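Local coordinates for biofilm-associated surface protein (Staphylococcus aureus, PDB 7C7U), which takes part in biofilm formation as a cell wall-anchored surface protein, probably through functional amyloid formation modulated by calcium, at residues K86-P91 with K141-D146; F55-Y60 with D123-G128. All coordinates share one frame; numbering follows the deposited sequence.

How the interactions relate
Along the chain the segments come in the order 55-60, 86-91, 123-128 and 141-146, so the loops closed by the two contacts cross instead of nesting. Interaction 2 closes the first, bringing the loop at 123-128 back over strand 52-61. Interaction 1 closes the second by zipping strand 84-90 to strand 133-144. That last strand is also the antiparallel neighbour of strand 52-61, so both contacts reach one mixed sheet, their centres about 15 Å apart. They touch directly where Pro91 packs on Gly124 and Leu125, and where the Phe55 ring meets Lys141 and Ile142. Interaction 1 joins two strands within the sheet; interaction 2 lays the loop before strand 133-144 against strand 52-61.

Interaction 1: residues K86-P91 with K141-D146; sequences KISANP and KIELDD
Lys86 and Glu143 run side by side, both pointing the same way from the strands that carry them. The lysine's CG lies anti to its backbone nitrogen (chi1 -168°) and the rest of the chain is extended, which lays its methylenes along the glutamate; CD of Lys86 comes 3.8 Å from Glu143 OE2. The ammonium and carboxylate do not touch. Water 1 lies between them, donating to OE2 and standing 2.5 Å from Lys86 NZ, so short that this half of the bridge is doubtful; Lys86 NZ also has a long, weak ion pair with Glu99. OE2 also accepts a hydrogen bond from water 2, which donates a second to Lys141 O and accepts one from Ser88 OG. Serine suits the place because its short hydroxyl donates to this water.

On the opposite face Ile87 and Ile142 form a non-hydrogen-bonded pair, with CG1 of Ile87 4.2 Å from CG2 of Ile142. Their branched, apolar side chains suit this buried side, where Phe55 touches both. The backbone of Ile87 adds a CA-H...O contact to Lys141 O.

Around that pair the backbones are zipped. Glu143 N reaches Lys86 O at 2.7 Å, almost in line with the carbonyl, while the return bond from Lys86 N to Glu143 O is weak. Ser88 and Lys141 exchange two more, the tighter being Lys141 N to Ser88 O at 2.8 Å. With strand directions at 162°, this is the regular antiparallel pairing of neighbouring strands in a two-faced beta-sheet, one side polar and hydrated, the other packed into the core.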
loop_
_atom_site.group_PDB
_atom_site.type_symbol
_atom_site.label_atom_id
_atom_site.label_comp_id
_atom_site.label_asym_id
_atom_site.label_seq_id
_atom_site.Cartn_x
_atom_site.Cartn_y
_atom_site.Cartn_z
ATOM N N LYS A 86 -11.754 24.583 10.497
ATOM C CA LYS A 86 -12.756 23.789 11.181
ATOM C C LYS A 86 -13.541 23.001 10.144
ATOM O O LYS A 86 -13.854 23.523 9.070
ATOM C CB LYS A 86 -13.708 24.693 11.983
ATOM C CG LYS A 86 -14.616 23.957 12.955
ATOM C CD LYS A 86 -15.347 24.947 13.846
ATOM C CE LYS A 86 -16.357 24.236 14.723
ATOM N NZ LYS A 86 -17.300 25.180 15.390
ATOM N N ILE A 87 -13.886 21.763 10.492
ATOM C CA ILE A 87 -14.823 20.947 9.729
ATOM C C ILE A 87 -15.878 20.441 10.698
ATOM O O ILE A 87 -15.544 19.972 11.794
ATOM C CB ILE A 87 -14.147 19.758 9.022
ATOM C CG1 ILE A 87 -12.991 20.217 8.119
ATOM C CG2 ILE A 87 -15.167 18.983 8.182
ATOM C CD1 ILE A 87 -12.328 19.072 7.393
ATOM N N SER A 88 -17.142 20.547 10.305
ATOM C CA SER A 88 -18.237 20.085 11.150
ATOM C C SER A 88 -19.441 19.765 10.275
ATOM O O SER A 88 -19.555 20.240 9.143
ATOM C CB SER A 88 -18.622 21.128 12.201
ATOM O OG SER A 88 -19.176 22.266 11.558
ATOM N N ALA A 89 -20.353 18.975 10.843
ATOM C CA ALA A 89 -21.598 18.609 10.187
ATOM C C ALA A 89 -22.607 18.222 11.257
ATOM O O ALA A 89 -22.239 17.850 12.374
ATOM C CB ALA A 89 -21.391 17.452 9.200
ATOM N N ASN A 90 -23.883 18.288 10.889
ATOM C CA ASN A 90 -24.965 17.840 11.762
ATOM C C ASN A 90 -25.132 16.336 11.645
ATOM O O ASN A 90 -25.231 15.821 10.531
ATOM C CB ASN A 90 -26.281 18.502 11.374
ATOM C CG ASN A 90 -26.285 19.981 11.629
ATOM O OD1 ASN A 90 -25.393 20.506 12.286
ATOM N ND2 ASN A 90 -27.304 20.664 11.129
ATOM N N PRO A 91 -25.209 15.606 12.753
ATOM C CA PRO A 91 -25.544 14.184 12.657
ATOM C C PRO A 91 -26.928 14.019 12.046
ATOM O O PRO A 91 -27.740 14.947 12.023
ATOM C CB PRO A 91 -25.502 13.698 14.113
ATOM C CG PRO A 91 -24.708 14.745 14.841
ATOM C CD PRO A 91 -25.024 16.039 14.147
ATOM N N LYS A 141 -19.768 21.796 6.847
ATOM C CA LYS A 141 -19.046 23.026 6.539
ATOM C C LYS A 141 -17.549 22.790 6.701
ATOM O O LYS A 141 -17.085 22.456 7.795
ATOM C CB LYS A 141 -19.494 24.179 7.446
ATOM C CG LYS A 141 -20.977 24.511 7.347
ATOM C CD LYS A 141 -21.314 25.753 8.170
ATOM C CE LYS A 141 -22.818 26.017 8.168
ATOM N NZ LYS A 141 -23.209 27.043 9.177
ATOM N N ILE A 142 -16.805 22.974 5.622
ATOM C CA ILE A 142 -15.345 23.057 5.680
ATOM C C ILE A 142 -15.021 24.539 5.760
ATOM O O ILE A 142 -15.234 25.275 4.796
ATOM C CB ILE A 142 -14.677 22.414 4.460
ATOM C CG1 ILE A 142 -15.091 20.960 4.311
ATOM C CG2 ILE A 142 -13.098 22.493 4.555
ATOM C CD1 ILE A 142 -14.828 20.448 2.901
ATOM N N GLU A 143 -14.564 24.990 6.922
ATOM C CA GLU A 143 -14.284 26.400 7.155
ATOM C C GLU A 143 -12.797 26.647 6.931
ATOM O O GLU A 143 -11.961 25.864 7.393
ATOM C CB GLU A 143 -14.708 26.809 8.569
ATOM C CG GLU A 143 -16.206 26.589 8.834
ATOM C CD GLU A 143 -16.642 27.057 10.207
ATOM O OE1 GLU A 143 -16.266 28.182 10.600
ATOM O OE2 GLU A 143 -17.366 26.295 10.887
ATOM N N LEU A 144 -12.484 27.716 6.204
ATOM C CA LEU A 144 -11.141 28.028 5.729
ATOM C C LEU A 144 -10.695 29.406 6.207
ATOM O O LEU A 144 -11.510 30.321 6.368
ATOM C CB LEU A 144 -11.077 27.997 4.192
ATOM C CG LEU A 144 -11.656 26.775 3.479
ATOM C CD1 LEU A 144 -11.836 27.035 1.977
ATOM C CD2 LEU A 144 -10.765 25.555 3.732
ATOM N N ASP A 145 -9.376 29.565 6.361
ATOM C CA ASP A 145 -8.794 30.816 6.846
ATOM C C ASP A 145 -8.690 31.898 5.775
ATOM O O ASP A 145 -8.121 32.962 6.041
ATOM C CB ASP A 145 -7.408 30.550 7.460
ATOM C CG ASP A 145 -6.367 30.100 6.438
ATOM O OD1 ASP A 145 -6.578 30.256 5.216
ATOM O OD2 ASP A 145 -5.312 29.591 6.876
ATOM N N ASP A 146 -9.195 31.642 4.576
ATOM C CA ASP A 146 -9.246 32.620 3.499
ATOM C C ASP A 146 -10.377 32.185 2.579
ATOM O O ASP A 146 -10.982 31.125 2.776
ATOM C CB ASP A 146 -7.909 32.700 2.760
ATOM C CG ASP A 146 -7.715 34.021 2.012
ATOM O OD1 ASP A 146 -8.660 34.838 1.934
ATOM O OD2 ASP A 146 -6.598 34.233 1.493
HETATM O O HOH W 1 -18.311 26.547 13.515
HETATM O O HOH W 2 -17.206 23.637 10.402
#

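Interaction 2: residues F55-Y60 with D123-G128; sequences FDLHSY and DGLFGG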
loop_
_atom_site.group_PDB
_atom_site.type_symbol
_atom_site.label_atom_id
_atom_site.label_comp_id
_atom_site.label_asym_id
_atom_site.label_seq_id
_atom_site.Cartn_x
_atom_site.Cartn_y
_atom_site.Cartn_z
ATOM N N PHE A 55 -21.078 20.730 2.416
ATOM C CA PHE A 55 -21.224 19.348 1.989
ATOM C C PHE A 55 -22.337 18.671 2.774
ATOM O O PHE A 55 -22.704 19.091 3.876
ATOM C CB PHE A 55 -19.906 18.553 2.153
ATOM C CG PHE A 55 -19.455 18.370 3.585
ATOM C CD1 PHE A 55 -18.626 19.313 4.195
ATOM C CD2 PHE A 55 -19.782 17.221 4.292
ATOM C CE1 PHE A 55 -18.174 19.130 5.492
ATOM C CE2 PHE A 55 -19.347 17.028 5.585
ATOM C CZ PHE A 55 -18.533 17.981 6.194
ATOM N N ASP A 56 -22.850 17.599 2.188
ATOM C CA ASP A 56 -23.585 16.579 2.914
ATOM C C ASP A 56 -22.757 15.307 2.900
ATOM O O ASP A 56 -21.894 15.119 2.045
ATOM C CB ASP A 56 -24.964 16.310 2.292
ATOM C CG ASP A 56 -25.854 17.545 2.299
ATOM O OD1 ASP A 56 -25.910 18.245 3.329
ATOM O OD2 ASP A 56 -26.468 17.831 1.262
ATOM N N LEU A 57 -23.014 14.434 3.862
ATOM C CA LEU A 57 -22.359 13.137 3.910
ATOM C C LEU A 57 -23.450 12.082 4.036
ATOM O O LEU A 57 -24.237 12.123 4.984
ATOM C CB LEU A 57 -21.376 13.090 5.077
ATOM C CG LEU A 57 -20.358 11.952 5.137
ATOM C CD1 LEU A 57 -19.531 11.810 3.849
ATOM C CD2 LEU A 57 -19.459 12.200 6.330
ATOM N N HIS A 58 -23.524 11.168 3.071
ATOM C CA HIS A 58 -24.557 10.141 3.053
ATOM C C HIS A 58 -23.954 8.776 3.346
ATOM O O HIS A 58 -22.833 8.472 2.913
ATOM C CB HIS A 58 -25.277 10.075 1.701
ATOM C CG HIS A 58 -25.699 11.401 1.150
ATOM N ND1 HIS A 58 -26.896 12.006 1.478
ATOM C CD2 HIS A 58 -25.103 12.217 0.247
ATOM C CE1 HIS A 58 -27.005 13.150 0.827
ATOM N NE2 HIS A 58 -25.931 13.299 0.069
ATOM N N SER A 59 -24.701 7.931 4.049
ATOM C CA SER A 59 -24.235 6.559 4.201
ATOM C C SER A 59 -25.404 5.629 4.499
ATOM O O SER A 59 -26.510 6.059 4.837
ATOM C CB SER A 59 -23.171 6.449 5.300
ATOM O OG SER A 59 -22.682 5.120 5.380
ATOM N N TYR A 60 -25.128 4.337 4.361
ATOM C CA TYR A 60 -26.034 3.265 4.748
ATOM C C TYR A 60 -25.395 2.521 5.910
ATOM O O TYR A 60 -24.188 2.245 5.879
ATOM C CB TYR A 60 -26.300 2.302 3.581
ATOM C CG TYR A 60 -27.481 2.681 2.715
ATOM C CD1 TYR A 60 -27.366 3.676 1.749
ATOM C CD2 TYR A 60 -28.716 2.050 2.865
ATOM C CE1 TYR A 60 -28.447 4.039 0.950
ATOM C CE2 TYR A 60 -29.810 2.399 2.067
ATOM C CZ TYR A 60 -29.670 3.403 1.113
ATOM O OH TYR A 60 -30.752 3.768 0.319
ATOM N N ASP A 123 -21.549 10.253 19.872
ATOM C CA ASP A 123 -21.090 11.570 19.425
ATOM C C ASP A 123 -20.569 11.516 17.985
ATOM O O ASP A 123 -19.586 12.171 17.623
ATOM C CB ASP A 123 -20.029 12.134 20.373
ATOM C CG ASP A 123 -19.721 13.590 20.098
ATOM O OD1 ASP A 123 -20.669 14.390 19.985
ATOM O OD2 ASP A 123 -18.521 13.923 19.978
ATOM N N GLY A 124 -21.242 10.738 17.150
ATOM C CA GLY A 124 -20.854 10.631 15.762
ATOM C C GLY A 124 -21.853 11.220 14.795
ATOM O O GLY A 124 -22.576 12.164 15.127
ATOM N N LEU A 125 -21.921 10.663 13.587
ATOM C CA LEU A 125 -22.715 11.297 12.547
ATOM C C LEU A 125 -23.949 10.515 12.111
ATOM O O LEU A 125 -24.900 11.132 11.624
ATOM C CB LEU A 125 -21.844 11.583 11.311
ATOM C CG LEU A 125 -20.888 12.780 11.415
ATOM C CD1 LEU A 125 -20.187 13.042 10.081
ATOM C CD2 LEU A 125 -21.612 14.027 11.886
ATOM N N PHE A 126 -23.979 9.195 12.269
ATOM C CA PHE A 126 -25.036 8.407 11.656
ATOM C C PHE A 126 -25.794 7.580 12.690
ATOM O O PHE A 126 -25.199 7.017 13.614
ATOM C CB PHE A 126 -24.468 7.510 10.560
ATOM C CG PHE A 126 -23.847 8.267 9.420
ATOM C CD1 PHE A 126 -24.601 9.150 8.663
ATOM C CD2 PHE A 126 -22.520 8.098 9.106
ATOM C CE1 PHE A 126 -24.038 9.854 7.613
ATOM C CE2 PHE A 126 -21.954 8.797 8.053
ATOM C CZ PHE A 126 -22.712 9.678 7.310
ATOM N N GLY A 127 -27.114 7.510 12.508
ATOM C CA GLY A 127 -27.977 6.684 13.322
ATOM C C GLY A 127 -29.000 7.514 14.070
ATOM O O GLY A 127 -29.239 8.676 13.725
ATOM N N GLY A 128 -29.630 6.922 15.090
ATOM C CA GLY A 128 -30.522 7.652 15.967
ATOM C C GLY A 128 -29.790 8.142 17.205
ATOM O O GLY A 128 -28.622 7.830 17.437
#
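Phe126 lays one face of its ring over the CB of Ser59, a CH-pi contact in which the carbon sits 4.0 Å from the ring centroid and 19° off the ring normal. The methylene lies toward the rim, nearest CE2 and CZ. Serine's short side chain ends one atom beyond CB, so the ring can lie close to the strand, whereas its OG, anti to the backbone nitrogen (chi1 -177°), is turned off beside the carbonyl carbon. The opposite face is covered by CB of Leu125, the preceding residue, so the ring is held between its own neighbour and the strand.

Leu57 meets the same ring differently. Leu57 O lies at the ring edge, in plane, 3.5 Å from Phe126 CE1, where the partly positive C-H groups of an aromatic edge would favour an oxygen. The leucine side chain crosses that of Phe126 at about a right angle, with CG of Leu57 3.9 Å from CZ of Phe126.

The strand here, 52-61, belongs to the mixed sheet, and the loop between its strands 113-117 and 133-144 turns a corner at Leu125 and folds back, its hydrophobic side chains packing on strand 52-61 together with Ile72 of strand 70-76. No hydrogen bond joins the two segments; the loop's side chains meet both side chains and backbone of the strand. Ile72 touches Leu57, Leu125 and Phe126 alike, and Phe118 brings a second ring to Phe126.

Beside the ring, Leu57 and Leu125 also cross nearly perpendicularly, CD2 of Leu57 resting 3.9 Å from CD1 of Leu125. Leucine suits both places, its apolar methyls meeting in a buried spot. Just beyond Phe126, Gly127 has a positive phi (118°) and backbone angles at which a CB would press on the carbonyl O of Phe126, and its nitrogen is hydrogen-bonded to Ser92 OG.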